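Long-range contacts in peptidoglycan D,D-transpeptidase FtsI (Yersinia pestis, PDB 6SYN), which probably cross-links peptidoglycan peptide stems as a class B penicillin-binding protein, a D,D-transpeptidase of the cell-division machinery that beta-lactams acylate: residues A35-P40 with G103-Q108; F280-Q285 with W352-R357. All coordinates share one frame; numbering follows the deposited sequence.

Interaction 1 (35-40 with 103-108) and interaction 2 (280-285 with 352-357) sit on opposite sides of the chain's centre, their own centres about 66 Å apart and their nearest atoms about 53 Å. They follow one another along the chain, the first closing before the second opens, and share no strand, helix or sheet. Interaction 1 pairs strands 26-38 and 104-113 in the N-terminal region assigned to the dimerisation-domain family; interaction 2 sets the hairpin of strands 279-281 and 284-286 against the start of helix 354-360 in the transpeptidase domain, which holds the bound ring-opened beta-lactam. Each thus belongs to a different module of an elongated, two-part protein.

Interaction 1: A35-P40 with G103-Q108; sequences AVWADP and GIHLRQ
Trp37 and His105 stack across two antiparallel strands, with Arg107 on the other side of the indole. The six-membered ring of Trp37 and the imidazole of His105 form an offset stack, centroids 4.0 Å apart and planes only 9° from parallel. His105 CB also makes a CH-pi contact, 3.4 Å from the centroid of the Trp37 five-membered ring. Over the opposite face lies the Arg107 guanidinium in a cation-pi contact, its CZ 4.8 Å from that same centroid and its plane tilted 40° against the indole. Trp37 has CG between the backbone N and the carbonyl carbon (chi1 62°), which lays the indole between these two neighbours. Arg107 NE forms a salt bridge with Glu109, and Phe81 stacks on Trp37.

The backbone ladder belongs to the antiparallel pairing of strands 26-38 and 104-113 in the mixed sheet of the N-terminal module; strand 82-88 pairs with 26-38 as well. Ala35 and Arg107 bond reciprocally, as do Trp37 and His105, making two hydrogen-bonded pairs. Alternating with these pairs, Val36-Leu106 and Ala38-Ile104 are non-hydrogen-bonded. Past the strand end, Asp39 N donates to Gly103 O at 2.8 Å, while the Asp39 side chain caps the following helix through Glu42 N.

Apolar contacts occupy the sheet face of Val36, Ala38, Ile104 and Leu106. Val36 CG2 meets Leu106 CD1 at 3.7 Å, and Ile96 of helix 90-97 touches Val36, Ile104 and Leu106. Ala38 CB approaches Ile104 CD1 more distantly, at 4.5 Å.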
loop_
_atom_site.group_PDB
_atom_site.type_symbol
_atom_site.label_atom_id
_atom_site.label_comp_id
_atom_site.label_asym_id
_atom_site.label_seq_id
_atom_site.Cartn_x
_atom_site.Cartn_y
_atom_site.Cartn_z
ATOM N N ALA A 35 -17.569 25.255 16.067
ATOM C CA ALA A 35 -17.817 23.807 16.262
ATOM C C ALA A 35 -18.766 23.608 17.447
ATOM O O ALA A 35 -18.788 24.471 18.345
ATOM C CB ALA A 35 -16.513 23.082 16.480
ATOM N N VAL A 36 -19.520 22.508 17.434
ATOM C CA VAL A 36 -20.487 22.143 18.507
ATOM C C VAL A 36 -19.975 20.875 19.185
ATOM O O VAL A 36 -19.806 19.849 18.496
ATOM C CB VAL A 36 -21.921 21.970 17.971
ATOM C CG1 VAL A 36 -22.882 21.526 19.067
ATOM C CG2 VAL A 36 -22.424 23.244 17.310
ATOM N N TRP A 37 -19.725 20.968 20.490
ATOM C CA TRP A 37 -19.297 19.828 21.334
ATOM C C TRP A 37 -20.216 19.742 22.550
ATOM O O TRP A 37 -20.837 20.757 22.901
ATOM C CB TRP A 37 -17.821 19.958 21.715
ATOM C CG TRP A 37 -17.466 21.163 22.529
ATOM C CD1 TRP A 37 -17.224 22.429 22.080
ATOM C CD2 TRP A 37 -17.243 21.195 23.948
ATOM N NE1 TRP A 37 -16.889 23.249 23.124
ATOM C CE2 TRP A 37 -16.887 22.518 24.282
ATOM C CE3 TRP A 37 -17.315 20.239 24.965
ATOM C CZ2 TRP A 37 -16.617 22.909 25.593
ATOM C CZ3 TRP A 37 -17.047 20.624 26.260
ATOM C CH2 TRP A 37 -16.704 21.942 26.569
ATOM N N ALA A 38 -20.350 18.542 23.105
ATOM C CA ALA A 38 -21.099 18.271 24.346
ATOM C C ALA A 38 -20.089 17.892 25.427
ATOM O O ALA A 38 -19.083 17.239 25.085
ATOM C CB ALA A 38 -22.123 17.189 24.118
ATOM N N ASP A 39 -20.314 18.360 26.656
ATOM C CA ASP A 39 -19.597 17.912 27.880
ATOM C C ASP A 39 -20.408 16.768 28.470
ATOM O O ASP A 39 -21.220 16.995 29.359
ATOM C CB ASP A 39 -19.446 19.048 28.896
ATOM C CG ASP A 39 -18.637 18.687 30.133
ATOM O OD1 ASP A 39 -18.615 17.492 30.515
ATOM O OD2 ASP A 39 -18.033 19.609 30.708
ATOM N N PRO A 40 -20.230 15.513 28.007
ATOM C CA PRO A 40 -21.191 14.463 28.330
ATOM C C PRO A 40 -21.433 14.344 29.843
ATOM O O PRO A 40 -22.576 14.245 30.209
ATOM C CB PRO A 40 -20.574 13.193 27.721
ATOM C CG PRO A 40 -19.637 13.708 26.653
ATOM C CD PRO A 40 -19.100 15.011 27.209
ATOM N N GLY A 103 -24.450 21.583 29.106
ATOM C CA GLY A 103 -23.550 20.565 28.528
ATOM C C GLY A 103 -23.326 20.768 27.038
ATOM O O GLY A 103 -22.482 20.051 26.481
ATOM N N ILE A 104 -24.061 21.697 26.412
ATOM C CA ILE A 104 -23.951 22.046 24.963
ATOM C C ILE A 104 -23.071 23.291 24.847
ATOM O O ILE A 104 -23.344 24.261 25.572
ATOM C CB ILE A 104 -25.342 22.277 24.334
ATOM C CG1 ILE A 104 -26.260 21.059 24.484
ATOM C CG2 ILE A 104 -25.214 22.711 22.879
ATOM C CD1 ILE A 104 -25.733 19.781 23.857
ATOM N N HIS A 105 -22.084 23.267 23.950
ATOM C CA HIS A 105 -21.071 24.345 23.799
ATOM C C HIS A 105 -20.831 24.669 22.319
ATOM O O HIS A 105 -20.696 23.730 21.507
ATOM C CB HIS A 105 -19.751 23.948 24.474
ATOM C CG HIS A 105 -19.845 23.705 25.943
ATOM N ND1 HIS A 105 -19.546 24.680 26.875
ATOM C CD2 HIS A 105 -20.165 22.596 26.646
ATOM C CE1 HIS A 105 -19.698 24.189 28.090
ATOM N NE2 HIS A 105 -20.076 22.912 27.976
ATOM N N LEU A 106 -20.774 25.964 22.001
ATOM C CA LEU A 106 -20.145 26.508 20.771
ATOM C C LEU A 106 -18.742 27.008 21.136
ATOM O O LEU A 106 -18.599 27.584 22.232
ATOM C CB LEU A 106 -21.015 27.642 20.218
ATOM C CG LEU A 106 -22.143 27.229 19.270
ATOM C CD1 LEU A 106 -21.599 26.853 17.899
ATOM C CD2 LEU A 106 -22.970 26.089 19.849
ATOM N N ARG A 107 -17.744 26.765 20.282
ATOM C CA ARG A 107 -16.420 27.444 20.346
ATOM C C ARG A 107 -15.841 27.571 18.930
ATOM O O ARG A 107 -16.041 26.648 18.112
ATOM C CB ARG A 107 -15.455 26.735 21.307
ATOM C CG ARG A 107 -14.937 25.376 20.855
ATOM C CD ARG A 107 -13.613 25.017 21.516
ATOM N NE ARG A 107 -12.996 23.831 20.927
ATOM C CZ ARG A 107 -12.642 22.727 21.584
ATOM N NH1 ARG A 107 -12.823 22.626 22.892
ATOM N NH2 ARG A 107 -12.098 21.714 20.927
ATOM N N GLN A 108 -15.178 28.700 18.660
ATOM C CA GLN A 108 -14.355 28.930 17.444
ATOM C C GLN A 108 -13.053 28.140 17.605
ATOM O O GLN A 108 -12.439 28.235 18.688
ATOM C CB GLN A 108 -14.100 30.425 17.246
ATOM C CG GLN A 108 -15.389 31.219 17.087
ATOM C CD GLN A 108 -15.179 32.692 16.837
ATOM O OE1 GLN A 108 -14.226 33.104 16.179
ATOM N NE2 GLN A 108 -16.093 33.499 17.350
#

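Interaction 2: F280-Q285 with W352-R357; sequences FVNGHQ and WSDIER
Two first torsions aim the side chains of Val281 and Asn282 at the start of helix 354-360. In Asn282, CG lies anti to the carbonyl carbon (chi1 -63°), carrying the carboxamide to the backbone of Asp354 and Ile355. Val281 places CG1 anti to its own N (chi1 175°), and this methyl lies against the peptide link between Asp354 and Ile355, 3.4 Å from Ile355 N.

Ile355 N donates a hydrogen bond to Asn282 OD1, 3.1 Å long with an N-H...O angle of 153°. The donor stands well above the carbonyl plane of the amide. On the other branch, ND2 of Asn282 lies beside Asp354 CB, 3.7 Å away, the two side chains crossing at about a right angle. The amide oxygen also touches the CG2 branch of Ile355, so one residue meets Asn282 through both backbone and side chain.

Ile355 turns its other branch to the second hairpin strand: CG1 lies 3.7 Å from His284 ND1, and the two side chains cross at about a right angle. Leu314 of helix 306-314 touches Val281, and Ile286 touches Val281 and Ile355, extending the apolar side of the contact; Leu314 also touches Asp354.

Within the helix start, Ser353 and Glu356 form a capping box: Ser353 N donates to Glu356 OE1 at 3.1 Å, and Glu356 N gives a weak bond to Ser353 OG. Besides this box, Asn282 OD1 accepts from a first-turn N-H, where the helix dipole would probably favour a partial negative charge. On the hairpin side, Val281 to His284 is a type I' turn, the tight two-residue connection of a beta hairpin, here docked on a helix N-terminus in the transpeptidase domain.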
loop_
_atom_site.group_PDB
_atom_site.type_symbol
_atom_site.label_atom_id
_atom_site.label_comp_id
_atom_site.label_asym_id
_atom_site.label_seq_id
_atom_site.Cartn_x
_atom_site.Cartn_y
_atom_site.Cartn_z
ATOM N N PHE A 280 11.000 -34.533 -6.650
ATOM C CA PHE A 280 10.983 -34.582 -5.167
ATOM C C PHE A 280 12.206 -33.845 -4.615
ATOM O O PHE A 280 13.313 -33.916 -5.192
ATOM C CB PHE A 280 10.866 -36.022 -4.656
ATOM C CG PHE A 280 9.473 -36.600 -4.738
ATOM C CD1 PHE A 280 8.463 -36.142 -3.908
ATOM C CD2 PHE A 280 9.170 -37.607 -5.646
ATOM C CE1 PHE A 280 7.182 -36.674 -3.985
ATOM C CE2 PHE A 280 7.890 -38.139 -5.722
ATOM C CZ PHE A 280 6.898 -37.671 -4.893
ATOM N N VAL A 281 11.948 -33.121 -3.526
ATOM C CA VAL A 281 12.911 -32.343 -2.700
ATOM C C VAL A 281 12.591 -32.689 -1.238
ATOM O O VAL A 281 11.513 -32.273 -0.752
ATOM C CB VAL A 281 12.780 -30.840 -3.024
ATOM C CG1 VAL A 281 13.654 -29.960 -2.142
ATOM C CG2 VAL A 281 13.065 -30.570 -4.494
ATOM N N ASN A 282 13.436 -33.508 -0.601
ATOM C CA ASN A 282 13.267 -33.999 0.797
ATOM C C ASN A 282 11.950 -34.778 0.944
ATOM O O ASN A 282 11.387 -34.771 2.068
ATOM C CB ASN A 282 13.271 -32.863 1.830
ATOM C CG ASN A 282 14.565 -32.076 1.921
ATOM O OD1 ASN A 282 14.560 -30.942 2.400
ATOM N ND2 ASN A 282 15.675 -32.665 1.502
ATOM N N GLY A 283 11.461 -35.409 -0.130
ATOM C CA GLY A 283 10.227 -36.222 -0.115
ATOM C C GLY A 283 8.956 -35.397 -0.262
ATOM O O GLY A 283 7.866 -35.997 -0.150
ATOM N N HIS A 284 9.078 -34.081 -0.487
ATOM C CA HIS A 284 7.972 -33.161 -0.879
ATOM C C HIS A 284 8.006 -32.961 -2.403
ATOM O O HIS A 284 9.111 -32.738 -2.947
ATOM C CB HIS A 284 8.078 -31.814 -0.142
ATOM C CG HIS A 284 7.960 -31.900 1.347
ATOM N ND1 HIS A 284 9.006 -31.561 2.191
ATOM C CD2 HIS A 284 6.932 -32.265 2.145
ATOM C CE1 HIS A 284 8.628 -31.719 3.440
ATOM N NE2 HIS A 284 7.360 -32.153 3.440
ATOM N N GLN A 285 6.850 -33.041 -3.071
ATOM C CA GLN A 285 6.726 -32.878 -4.547
ATOM C C GLN A 285 6.682 -31.385 -4.898
ATOM O O GLN A 285 5.754 -30.702 -4.440
ATOM C CB GLN A 285 5.471 -33.579 -5.083
ATOM C CG GLN A 285 5.525 -33.851 -6.583
ATOM C CD GLN A 285 4.255 -34.435 -7.156
ATOM O OE1 GLN A 285 4.245 -34.956 -8.269
ATOM N NE2 GLN A 285 3.166 -34.346 -6.408
ATOM N N TRP A 352 20.238 -24.254 5.750
ATOM C CA TRP A 352 18.912 -24.451 5.106
ATOM C C TRP A 352 18.743 -25.912 4.692
ATOM O O TRP A 352 19.731 -26.506 4.223
ATOM C CB TRP A 352 18.775 -23.557 3.874
ATOM C CG TRP A 352 18.724 -22.085 4.130
ATOM C CD1 TRP A 352 19.649 -21.310 4.769
ATOM C CD2 TRP A 352 17.699 -21.190 3.666
ATOM N NE1 TRP A 352 19.254 -19.999 4.760
ATOM C CE2 TRP A 352 18.062 -19.894 4.090
ATOM C CE3 TRP A 352 16.510 -21.363 2.948
ATOM C CZ2 TRP A 352 17.271 -18.780 3.816
ATOM C CZ3 TRP A 352 15.732 -20.259 2.675
ATOM C CH2 TRP A 352 16.110 -18.987 3.104
ATOM N N SER A 353 17.526 -26.448 4.825
ATOM C CA SER A 353 17.083 -27.703 4.165
ATOM C C SER A 353 16.847 -27.414 2.681
ATOM O O SER A 353 16.676 -26.237 2.319
ATOM C CB SER A 353 15.856 -28.284 4.821
ATOM O OG SER A 353 14.756 -27.389 4.742
ATOM N N ASP A 354 16.849 -28.461 1.860
ATOM C CA ASP A 354 16.721 -28.379 0.382
ATOM C C ASP A 354 15.313 -27.886 0.012
ATOM O O ASP A 354 15.198 -27.124 -0.967
ATOM C CB ASP A 354 17.098 -29.725 -0.238
ATOM C CG ASP A 354 18.585 -30.027 -0.143
ATOM O OD1 ASP A 354 19.269 -29.397 0.700
ATOM O OD2 ASP A 354 19.049 -30.884 -0.916
ATOM N N ILE A 355 14.288 -28.289 0.771
ATOM C CA ILE A 355 12.873 -27.838 0.583
ATOM C C ILE A 355 12.757 -26.357 0.974
ATOM O O ILE A 355 11.959 -25.646 0.333
ATOM C CB ILE A 355 11.861 -28.723 1.352
ATOM C CG1 ILE A 355 10.409 -28.289 1.115
ATOM C CG2 ILE A 355 12.169 -28.770 2.845
ATOM C CD1 ILE A 355 10.008 -28.149 -0.338
ATOM N N GLU A 356 13.509 -25.903 1.980
ATOM C CA GLU A 356 13.486 -24.484 2.428
ATOM C C GLU A 356 14.055 -23.610 1.305
ATOM O O GLU A 356 13.375 -22.644 0.910
ATOM C CB GLU A 356 14.216 -24.328 3.761
ATOM C CG GLU A 356 13.337 -24.703 4.944
ATOM C CD GLU A 356 14.045 -24.927 6.269
ATOM O OE1 GLU A 356 15.296 -24.920 6.292
ATOM O OE2 GLU A 356 13.337 -25.101 7.281
ATOM N N ARG A 357 15.228 -23.979 0.780
ATOM C CA ARG A 357 15.897 -23.335 -0.386
ATOM C C ARG A 357 14.919 -23.220 -1.561
ATOM O O ARG A 357 14.815 -22.120 -2.133
ATOM C CB ARG A 357 17.143 -24.138 -0.772
ATOM C CG ARG A 357 18.263 -24.035 0.255
ATOM C CD ARG A 357 19.272 -25.157 0.156
ATOM N NE ARG A 357 20.141 -24.991 -0.996
ATOM C CZ ARG A 357 21.057 -25.867 -1.385
ATOM N NH1 ARG A 357 21.233 -26.995 -0.714
ATOM N NH2 ARG A 357 21.798 -25.614 -2.450
#